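Local coordinates for protein 4-hydroxybutyrate CoA-transferase (Porphyromonas gingivalis, PDB 3EH7) that probably transfers coenzyme A between acyl-CoA thioesters and small carboxylates such as acetate or 4-hydroxybutyrate, at residues V104-V109 with C142-P147; V125-P130 with N170-S175; D343-A348 with V382-N387. All coordinates share one frame; numbering follows the deposited sequence. Where two conformers were deposited one is given.

Interaction 1: V104-V109 with C142-P147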
loop_
_atom_site.group_PDB
_atom_site.type_symbol
_atom_site.label_atom_id
_atom_site.label_comp_id
_atom_site.label_asym_id
_atom_site.label_seq_id
_atom_site.Cartn_x
_atom_site.Cartn_y
_atom_site.Cartn_z
ATOM N N VAL A 104 -3.963 -10.346 -5.367
ATOM C CA VAL A 104 -4.987 -9.362 -5.097
ATOM C C VAL A 104 -4.868 -9.030 -3.622
ATOM O O VAL A 104 -4.389 -9.848 -2.863
ATOM C CB VAL A 104 -6.389 -9.930 -5.435
ATOM C CG1 VAL A 104 -6.637 -11.177 -4.643
ATOM C CG2 VAL A 104 -7.490 -8.865 -5.224
ATOM N N PHE A 105 -5.247 -7.831 -3.215
ATOM C CA PHE A 105 -5.378 -7.553 -1.787
ATOM C C PHE A 105 -6.654 -8.237 -1.297
ATOM O O PHE A 105 -7.677 -8.169 -1.948
ATOM C CB PHE A 105 -5.491 -6.069 -1.515
ATOM C CG PHE A 105 -4.202 -5.303 -1.704
ATOM C CD1 PHE A 105 -2.995 -5.825 -1.290
ATOM C CD2 PHE A 105 -4.228 -4.020 -2.273
ATOM C CE1 PHE A 105 -1.811 -5.099 -1.451
ATOM C CE2 PHE A 105 -3.066 -3.291 -2.405
ATOM C CZ PHE A 105 -1.843 -3.844 -2.006
ATOM N N PHE A 106 -6.593 -8.869 -0.147
ATOM C CA PHE A 106 -7.734 -9.630 0.369
ATOM C C PHE A 106 -9.009 -8.752 0.455
ATOM O O PHE A 106 -10.070 -9.150 -0.020
ATOM C CB PHE A 106 -7.358 -10.221 1.727
ATOM C CG PHE A 106 -8.302 -11.285 2.234
ATOM C CD1 PHE A 106 -9.322 -11.819 1.448
ATOM C CD2 PHE A 106 -8.147 -11.769 3.526
ATOM C CE1 PHE A 106 -10.174 -12.790 1.966
ATOM C CE2 PHE A 106 -8.977 -12.738 4.028
ATOM C CZ PHE A 106 -9.992 -13.261 3.251
ATOM N N TYR A 107 -8.902 -7.555 1.033
ATOM C CA TYR A 107 -10.058 -6.645 1.129
ATOM C C TYR A 107 -10.686 -6.233 -0.209
ATOM O O TYR A 107 -11.832 -5.818 -0.239
ATOM C CB TYR A 107 -9.737 -5.402 1.985
ATOM C CG TYR A 107 -9.091 -4.289 1.212
ATOM C CD1 TYR A 107 -7.726 -4.267 1.029
ATOM C CD2 TYR A 107 -9.860 -3.272 0.611
ATOM C CE1 TYR A 107 -7.108 -3.255 0.318
ATOM C CE2 TYR A 107 -9.245 -2.261 -0.116
ATOM C CZ TYR A 107 -7.861 -2.270 -0.252
ATOM O OH TYR A 107 -7.190 -1.304 -0.951
ATOM N N GLU A 108 -9.932 -6.351 -1.303
ATOM C CA GLU A 108 -10.380 -5.995 -2.634
ATOM C C GLU A 108 -11.107 -7.114 -3.376
ATOM O O GLU A 108 -11.741 -6.872 -4.408
ATOM C CB GLU A 108 -9.189 -5.540 -3.495
ATOM C CG GLU A 108 -9.055 -4.042 -3.650
ATOM C CD GLU A 108 -8.013 -3.661 -4.698
ATOM O OE1 GLU A 108 -6.816 -3.951 -4.504
ATOM O OE2 GLU A 108 -8.403 -3.086 -5.744
ATOM N N VAL A 109 -11.004 -8.337 -2.872
ATOM C CA VAL A 109 -11.617 -9.478 -3.543
ATOM C C VAL A 109 -13.129 -9.341 -3.776
ATOM O O VAL A 109 -13.604 -9.586 -4.891
ATOM C CB VAL A 109 -11.280 -10.778 -2.787
ATOM C CG1 VAL A 109 -12.109 -11.933 -3.289
ATOM C CG2 VAL A 109 -9.765 -11.046 -2.919
ATOM N N CYS A 142 -17.079 -15.849 6.599
ATOM C CA CYS A 142 -17.747 -14.722 5.973
ATOM C C CYS A 142 -16.851 -14.225 4.854
ATOM O O CYS A 142 -17.169 -14.416 3.667
ATOM C CB CYS A 142 -18.054 -13.634 7.006
ATOM S SG CYS A 142 -19.073 -12.249 6.394
ATOM N N ASP A 143 -15.736 -13.585 5.222
ATOM C CA ASP A 143 -14.620 -13.349 4.281
ATOM C C ASP A 143 -15.009 -12.981 2.826
ATOM O O ASP A 143 -15.636 -11.952 2.599
ATOM C CB ASP A 143 -13.611 -14.512 4.406
ATOM C CG ASP A 143 -14.241 -15.896 4.244
ATOM O OD1 ASP A 143 -14.560 -16.286 3.094
ATOM O OD2 ASP A 143 -14.373 -16.614 5.264
ATOM N N TYR A 144 -14.619 -13.774 1.838
ATOM C CA TYR A 144 -15.106 -13.604 0.482
ATOM C C TYR A 144 -16.216 -14.610 0.180
ATOM O O TYR A 144 -16.805 -14.573 -0.891
ATOM C CB TYR A 144 -13.973 -13.794 -0.538
ATOM C CG TYR A 144 -13.473 -15.228 -0.589
ATOM C CD1 TYR A 144 -14.053 -16.165 -1.436
ATOM C CD2 TYR A 144 -12.473 -15.659 0.270
ATOM C CE1 TYR A 144 -13.606 -17.469 -1.455
ATOM C CE2 TYR A 144 -12.027 -16.958 0.263
ATOM C CZ TYR A 144 -12.591 -17.861 -0.602
ATOM O OH TYR A 144 -12.135 -19.159 -0.591
ATOM N N SER A 145 -16.439 -15.555 1.096
ATOM C CA SER A 145 -17.408 -16.630 0.896
ATOM C C SER A 145 -18.800 -16.051 0.732
ATOM O O SER A 145 -19.552 -16.454 -0.168
ATOM C CB SER A 145 -17.376 -17.616 2.076
ATOM O OG SER A 145 -16.079 -18.160 2.298
ATOM N N LYS A 146 -19.151 -15.092 1.588
ATOM C CA LYS A 146 -20.449 -14.428 1.503
ATOM C C LYS A 146 -20.591 -13.611 0.219
ATOM O O LYS A 146 -21.567 -13.810 -0.508
ATOM C CB LYS A 146 -20.716 -13.587 2.750
ATOM C CG LYS A 146 -21.886 -12.603 2.673
ATOM C CD LYS A 146 -22.236 -12.127 4.086
ATOM C CE LYS A 146 -23.477 -11.317 4.153
ATOM N NZ LYS A 146 -23.261 -10.059 3.545
ATOM N N PRO A 147 -19.621 -12.712 -0.067
ATOM C CA PRO A 147 -19.628 -12.025 -1.354
ATOM C C PRO A 147 -19.723 -12.978 -2.550
ATOM O O PRO A 147 -20.451 -12.682 -3.479
ATOM C CB PRO A 147 -18.307 -11.280 -1.361
ATOM C CG PRO A 147 -18.017 -11.006 0.072
ATOM C CD PRO A 147 -18.656 -12.086 0.867
#
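Val109 and Tyr144 mark the closest approach of the two backbones, with their CA atoms 6.7 Å apart, where the loop residues before helix 109-114 lead into it and the loop before helix 145-151 passes beside it. The contact therefore joins the starts of two helices in the N-terminal alpha/beta domain, whose core is a parallel sheet. It is buried and apolar.

Val109 CG1 touches Tyr144 CB at 3.8 Å. This branch lies anti to the backbone N (chi1 169°), and the CB of Val109 itself points toward the other segment. Phe106 works differently. Its CB does not head for the partner, but the long ring brings its far end across. Phe106 CE1 lies 4.0 Å from Tyr144 CD2. Each of these atoms sits near the plane of the other ring, so the two rings meet at their edges rather than stacking. Phe106 CZ comes 4.0 Å from Asp143 CB, at the side chain that caps helix 145-151.

Phe106 also packs on Met62, Thr338 and Asp343, and the backbone N of Tyr107 is hydrogen-bonded to Asp343 OD2. On the other segment, Asp143 gives a capping bond at the head of helix 145-151. Its OD1 accepts Ser145 N at 2.8 Å, from above the carboxylate plane. The Ser145 hydroxyl, which also meets His35 N, donates to the syn lone pair of the same oxygen, Ser145 OG to Asp143 OD1 being a short 2.5 Å.

Interaction 2: V125-P130 with N170-S175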
loop_
_atom_site.group_PDB
_atom_site.type_symbol
_atom_site.label_atom_id
_atom_site.label_comp_id
_atom_site.label_asym_id
_atom_site.label_seq_id
_atom_site.Cartn_x
_atom_site.Cartn_y
_atom_site.Cartn_z
ATOM N N VAL A 125 -21.079 -22.781 -0.479
ATOM C CA VAL A 125 -20.865 -22.250 0.842
ATOM C C VAL A 125 -21.495 -23.124 1.929
ATOM O O VAL A 125 -22.629 -23.575 1.795
ATOM C CB VAL A 125 -21.319 -20.767 0.942
ATOM C CG1 VAL A 125 -20.396 -19.906 0.073
ATOM C CG2 VAL A 125 -22.804 -20.582 0.585
ATOM N N GLN A 126 -20.743 -23.330 3.009
ATOM C CA GLN A 126 -21.270 -23.965 4.194
ATOM C C GLN A 126 -22.018 -22.951 5.088
ATOM O O GLN A 126 -21.547 -21.844 5.320
ATOM C CB GLN A 126 -20.180 -24.696 4.964
ATOM C CG GLN A 126 -20.768 -25.549 6.046
ATOM C CD GLN A 126 -19.766 -26.187 6.964
ATOM O OE1 GLN A 126 -20.160 -26.768 7.969
ATOM N NE2 GLN A 126 -18.471 -26.114 6.625
ATOM N N LEU A 127 -23.196 -23.355 5.561
ATOM C CA LEU A 127 -24.085 -22.479 6.315
ATOM C C LEU A 127 -24.650 -23.151 7.556
ATOM O O LEU A 127 -24.722 -24.382 7.650
ATOM C CB LEU A 127 -25.246 -22.023 5.427
ATOM C CG LEU A 127 -24.964 -21.358 4.070
ATOM C CD1 LEU A 127 -26.249 -21.377 3.218
ATOM C CD2 LEU A 127 -24.422 -19.924 4.218
ATOM N N SER A 128 -25.082 -22.325 8.499
ATOM C CA SER A 128 -25.827 -22.797 9.643
ATOM C C SER A 128 -27.250 -23.049 9.221
ATOM O O SER A 128 -27.687 -22.614 8.157
ATOM C CB SER A 128 -25.833 -21.761 10.763
ATOM O OG SER A 128 -26.687 -20.673 10.420
HETATM N N MSE A 129 -27.983 -23.741 10.088
HETATM C CA MSE A 129 -29.402 -23.985 9.894
HETATM C C MSE A 129 -30.125 -22.640 9.777
HETATM O O MSE A 129 -29.726 -21.705 10.427
HETATM C CB MSE A 129 -29.953 -24.738 11.111
HETATM C CG MSE A 129 -29.526 -26.170 11.166
HETATM SE SE MSE A 129 -30.419 -27.197 9.785
HETATM C CE MSE A 129 -32.221 -27.381 10.531
ATOM N N PRO A 130 -31.187 -22.555 8.950
ATOM C CA PRO A 130 -31.944 -21.319 8.870
ATOM C C PRO A 130 -32.663 -20.992 10.163
ATOM O O PRO A 130 -33.152 -21.882 10.879
ATOM C CB PRO A 130 -32.980 -21.606 7.783
ATOM C CG PRO A 130 -33.201 -23.039 7.880
ATOM C CD PRO A 130 -31.816 -23.603 8.128
ATOM N N ASN A 170 -23.669 -11.385 8.204
ATOM C CA ASN A 170 -23.207 -12.738 7.988
ATOM C C ASN A 170 -24.351 -13.705 7.700
ATOM O O ASN A 170 -24.256 -14.889 8.041
ATOM C CB ASN A 170 -22.483 -13.179 9.255
ATOM C CG ASN A 170 -21.624 -14.383 9.054
ATOM O OD1 ASN A 170 -21.012 -14.578 7.989
ATOM N ND2 ASN A 170 -21.527 -15.199 10.108
ATOM N N LEU A 171 -25.399 -13.200 7.057
ATOM C CA LEU A 171 -26.601 -13.976 6.761
ATOM C C LEU A 171 -26.899 -13.971 5.279
ATOM O O LEU A 171 -26.447 -13.106 4.537
ATOM C CB LEU A 171 -27.815 -13.414 7.485
ATOM C CG LEU A 171 -27.783 -13.360 9.017
ATOM C CD1 LEU A 171 -29.022 -12.655 9.505
ATOM C CD2 LEU A 171 -27.643 -14.747 9.661
ATOM N N ILE A 172 -27.673 -14.964 4.867
ATOM C CA ILE A 172 -28.198 -15.030 3.525
ATOM C C ILE A 172 -29.542 -15.739 3.619
ATOM O O ILE A 172 -29.701 -16.711 4.377
ATOM C CB ILE A 172 -27.223 -15.763 2.553
ATOM C CG1 ILE A 172 -27.696 -15.641 1.109
ATOM C CG2 ILE A 172 -27.001 -17.249 2.976
ATOM C CD1 ILE A 172 -26.714 -16.209 0.094
ATOM N N HIS A 173 -30.520 -15.236 2.875
ATOM C CA HIS A 173 -31.799 -15.871 2.844
ATOM C C HIS A 173 -31.717 -17.153 2.039
ATOM O O HIS A 173 -31.087 -17.201 0.982
ATOM C CB HIS A 173 -32.843 -14.953 2.248
ATOM C CG HIS A 173 -34.237 -15.367 2.580
ATOM N ND1 HIS A 173 -34.970 -16.224 1.793
ATOM C CD2 HIS A 173 -35.021 -15.066 3.642
ATOM C CE1 HIS A 173 -36.150 -16.425 2.348
ATOM N NE2 HIS A 173 -36.204 -15.726 3.470
ATOM N N ILE A 174 -32.408 -18.163 2.538
ATOM C CA ILE A 174 -32.348 -19.502 2.020
ATOM C C ILE A 174 -32.897 -19.580 0.598
ATOM O O ILE A 174 -32.547 -20.502 -0.143
ATOM C CB ILE A 174 -33.105 -20.449 2.963
ATOM C CG1 ILE A 174 -32.828 -21.922 2.645
ATOM C CG2 ILE A 174 -34.625 -20.151 2.966
ATOM C CD1 ILE A 174 -33.203 -22.838 3.816
ATOM N N SER A 175 -33.724 -18.603 0.218
ATOM C CA SER A 175 -34.315 -18.527 -1.128
ATOM C C SER A 175 -33.253 -18.212 -2.184
ATOM O O SER A 175 -33.484 -18.433 -3.357
ATOM C CB SER A 175 -35.421 -17.452 -1.175
ATOM O OG SER A 175 -34.854 -16.152 -1.134
#
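The Pro130 ring touches the end of Ile174. The imidazole of His173, one residue back, takes no part across the segments and is held by other neighbours. Ser175 CA lies at the edge of that ring, in its plane. Ser175 N bonds to His173 ND1 at 3.1 Å, fairly straight at 160° but tilted out of the ring plane by 29°. The Ser175 hydroxyl reaches the same nitrogen, with Ser175 OG 2.9 Å from His173 ND1. Tyr135 meets the His173 ring in an edge-to-face pair. Together with a weak bond from His173 NE2 to Asn133 O, these probably limit the rotation of the ring.

The contact across the segments is made by aliphatic groups. Pro130 CG lies 4.1 Å from Ile174 CD1, and Pro130 CB is almost as near. Ile174 CG1 stands anti to the backbone N (chi1 -167°), and the extended chain brings CD1 to the proline ring.

Strand 122-127 is an inner strand of the parallel sheet and leads by a beta-alpha-beta crossover, through helix 145-151, into the adjacent strand 154-160. Strand 171-173 belongs instead to a small antiparallel pair with 135-137. Ile159 of strand 154-160 touches both Pro130 and Ile174.

Nearer the sheet, Leu127 and Ile172 cross at about a right angle. The methyl Leu127 CD2 rests 3.9 Å from the branch methyl Ile172 CG2.

Interaction 3: D343-A348 with V382-N387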
loop_
_atom_site.group_PDB
_atom_site.type_symbol
_atom_site.label_atom_id
_atom_site.label_comp_id
_atom_site.label_asym_id
_atom_site.label_seq_id
_atom_site.Cartn_x
_atom_site.Cartn_y
_atom_site.Cartn_z
ATOM N N ASP A 343 -2.944 -5.593 4.446
ATOM C CA ASP A 343 -4.123 -4.766 4.701
ATOM C C ASP A 343 -4.016 -4.163 6.092
ATOM O O ASP A 343 -4.340 -2.989 6.315
ATOM C CB ASP A 343 -5.446 -5.567 4.610
ATOM C CG ASP A 343 -5.685 -6.233 3.245
ATOM O OD1 ASP A 343 -4.931 -5.924 2.274
ATOM O OD2 ASP A 343 -6.658 -7.079 3.122
ATOM N N TYR A 344 -3.556 -4.977 7.042
ATOM C CA TYR A 344 -3.430 -4.563 8.428
ATOM C C TYR A 344 -2.191 -3.688 8.666
ATOM O O TYR A 344 -2.225 -2.819 9.504
ATOM C CB TYR A 344 -3.475 -5.784 9.379
ATOM C CG TYR A 344 -4.888 -6.285 9.509
ATOM C CD1 TYR A 344 -5.777 -5.728 10.445
ATOM C CD2 TYR A 344 -5.371 -7.238 8.642
ATOM C CE1 TYR A 344 -7.089 -6.144 10.517
ATOM C CE2 TYR A 344 -6.700 -7.643 8.698
ATOM C CZ TYR A 344 -7.544 -7.090 9.627
ATOM O OH TYR A 344 -8.845 -7.499 9.645
ATOM N N VAL A 345 -1.120 -3.887 7.912
ATOM C CA VAL A 345 0.025 -2.973 8.026
ATOM C C VAL A 345 -0.464 -1.599 7.609
ATOM O O VAL A 345 -0.224 -0.605 8.303
ATOM C CB VAL A 345 1.184 -3.420 7.144
ATOM C CG1 VAL A 345 2.312 -2.325 7.072
ATOM C CG2 VAL A 345 1.697 -4.787 7.605
ATOM N N ARG A 346 -1.226 -1.536 6.501
ATOM C CA ARG A 346 -1.680 -0.245 6.003
ATOM C C ARG A 346 -2.736 0.384 6.897
ATOM O O ARG A 346 -2.702 1.587 7.114
ATOM C CB ARG A 346 -2.138 -0.330 4.556
ATOM C CG ARG A 346 -0.943 -0.423 3.631
ATOM C CD ARG A 346 -1.330 -0.753 2.227
ATOM N NE ARG A 346 -0.151 -0.976 1.410
ATOM C CZ ARG A 346 -0.122 -0.891 0.083
ATOM N NH1 ARG A 346 -1.207 -0.601 -0.630
ATOM N NH2 ARG A 346 1.018 -1.107 -0.537
ATOM N N GLY A 347 -3.654 -0.425 7.429
ATOM C CA GLY A 347 -4.653 0.085 8.373
ATOM C C GLY A 347 -4.015 0.578 9.670
ATOM O O GLY A 347 -4.395 1.596 10.180
ATOM N N ALA A 348 -3.066 -0.176 10.217
ATOM C CA ALA A 348 -2.388 0.223 11.476
ATOM C C ALA A 348 -1.677 1.568 11.311
ATOM O O ALA A 348 -1.612 2.395 12.248
ATOM C CB ALA A 348 -1.361 -0.880 11.935
ATOM N N VAL A 382 7.517 -9.627 -3.088
ATOM C CA VAL A 382 7.360 -8.711 -1.987
ATOM C C VAL A 382 5.869 -8.539 -1.661
ATOM O O VAL A 382 5.052 -8.370 -2.564
ATOM C CB VAL A 382 8.058 -7.336 -2.269
ATOM C CG1 VAL A 382 7.751 -6.349 -1.152
ATOM C CG2 VAL A 382 9.587 -7.537 -2.411
ATOM N N THR A 383 5.505 -8.637 -0.382
ATOM C CA THR A 383 4.108 -8.522 0.011
ATOM C C THR A 383 3.839 -7.324 0.899
ATOM O O THR A 383 2.693 -6.847 0.955
ATOM C CB THR A 383 3.543 -9.823 0.642
ATOM O OG1 THR A 383 4.349 -10.215 1.758
ATOM C CG2 THR A 383 3.541 -10.970 -0.417
ATOM N N THR A 384 4.869 -6.821 1.564
ATOM C CA THR A 384 4.790 -5.536 2.263
ATOM C C THR A 384 6.028 -4.718 1.894
ATOM O O THR A 384 7.130 -5.232 1.967
ATOM C CB THR A 384 4.659 -5.734 3.806
ATOM O OG1 THR A 384 3.420 -6.407 4.091
ATOM C CG2 THR A 384 4.647 -4.430 4.518
ATOM N N LEU A 385 5.837 -3.459 1.473
ATOM C CA LEU A 385 6.900 -2.642 0.884
ATOM C C LEU A 385 7.887 -2.194 1.954
ATOM O O LEU A 385 7.507 -1.976 3.117
ATOM C CB LEU A 385 6.293 -1.389 0.191
ATOM C CG LEU A 385 5.387 -1.633 -1.037
ATOM C CD1 LEU A 385 4.510 -0.387 -1.352
ATOM C CD2 LEU A 385 6.256 -2.024 -2.248
ATOM N N ARG A 386 9.141 -2.007 1.587
ATOM C CA ARG A 386 10.105 -1.502 2.571
ATOM C C ARG A 386 9.658 -0.145 3.169
ATOM O O ARG A 386 9.925 0.156 4.330
ATOM C CB ARG A 386 11.512 -1.402 1.987
ATOM C CG ARG A 386 11.708 -0.230 1.091
ATOM C CD ARG A 386 13.120 -0.071 0.517
ATOM N NE ARG A 386 13.064 1.008 -0.466
ATOM C CZ ARG A 386 14.106 1.575 -1.050
ATOM N NH1 ARG A 386 15.352 1.166 -0.804
ATOM N NH2 ARG A 386 13.896 2.547 -1.910
ATOM N N ASN A 387 8.974 0.653 2.366
ATOM C CA ASN A 387 8.475 1.969 2.797
ATOM C C ASN A 387 7.376 1.880 3.822
ATOM O O ASN A 387 7.058 2.887 4.412
ATOM C CB ASN A 387 7.977 2.828 1.608
ATOM C CG ASN A 387 9.102 3.253 0.655
ATOM O OD1 ASN A 387 10.274 2.987 0.903
ATOM N ND2 ASN A 387 8.747 3.919 -0.431
#
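A helix packed on a weakly bonded strand, the edge of a small sheet within this chain, forms this contact at the subunit interface: Val345 and Arg346 of helix 341-350 meet Thr384 and Leu385. Val345 and Thr384 reach toward each other tip to tip. Their methyls Val345 CG1 and Thr384 CG2 stand 4.1 Å apart. Both methyls lie anti to their own backbone N, which for Val345 is chi1 170°. The backbones are nearest at the same pair, with the CA of Val345 7.9 Å from the CA of Thr384.

Helix 341-350 belongs to the C-terminal alpha/beta domain, in the connection between the neighbouring parallel strands 310-314 and 355-359. Met358 of the latter strand touches both Val345 and Thr384. Strand 382-384 runs antiparallel to 325-326, and Thr383 and Thr384 both face Val325 in a classic beta bulge.

One helix residue further on, the chemistry is mixed. Arg346 was modelled in two conformers, and what follows holds for the conformer given. Its chain is extended from CG to NE. Arg346 NH2 comes 3.7 Å from Leu385 CD1, and this methyl lies obliquely to the guanidinium plane. Arg346 NE forms a salt bridge with Glu388 OE1 of the same chain, and Arg346 NH1 forms one with Glu388 OE1 of the second subunit; these glutamates probably balance the charge of Arg346 and of Arg346 of the second subunit, whose NH2 groups come close.

All three contacts are buried. Interactions 1 and 2 lie in the N-terminal domain and touch each other: Val125 CG1 packs on Ser145 O, and Cys142 CB on Asn170 OD1. Helix 145-151, which begins in interaction 1, comes later in the crossover from strand 122-127 of interaction 2. Interaction 3 lies in the C-terminal domain, on the other side of the chain's centre from interaction 2. Interactions 1 and 3 touch through Phe105 on Arg346. Interaction 1 joins aromatic edges beside a helix cap, and interaction 2 is aliphatic. Interaction 3 adds a charged group to its methyl packing. Interactions 1 and 3 both meet the second subunit; interaction 2 does not.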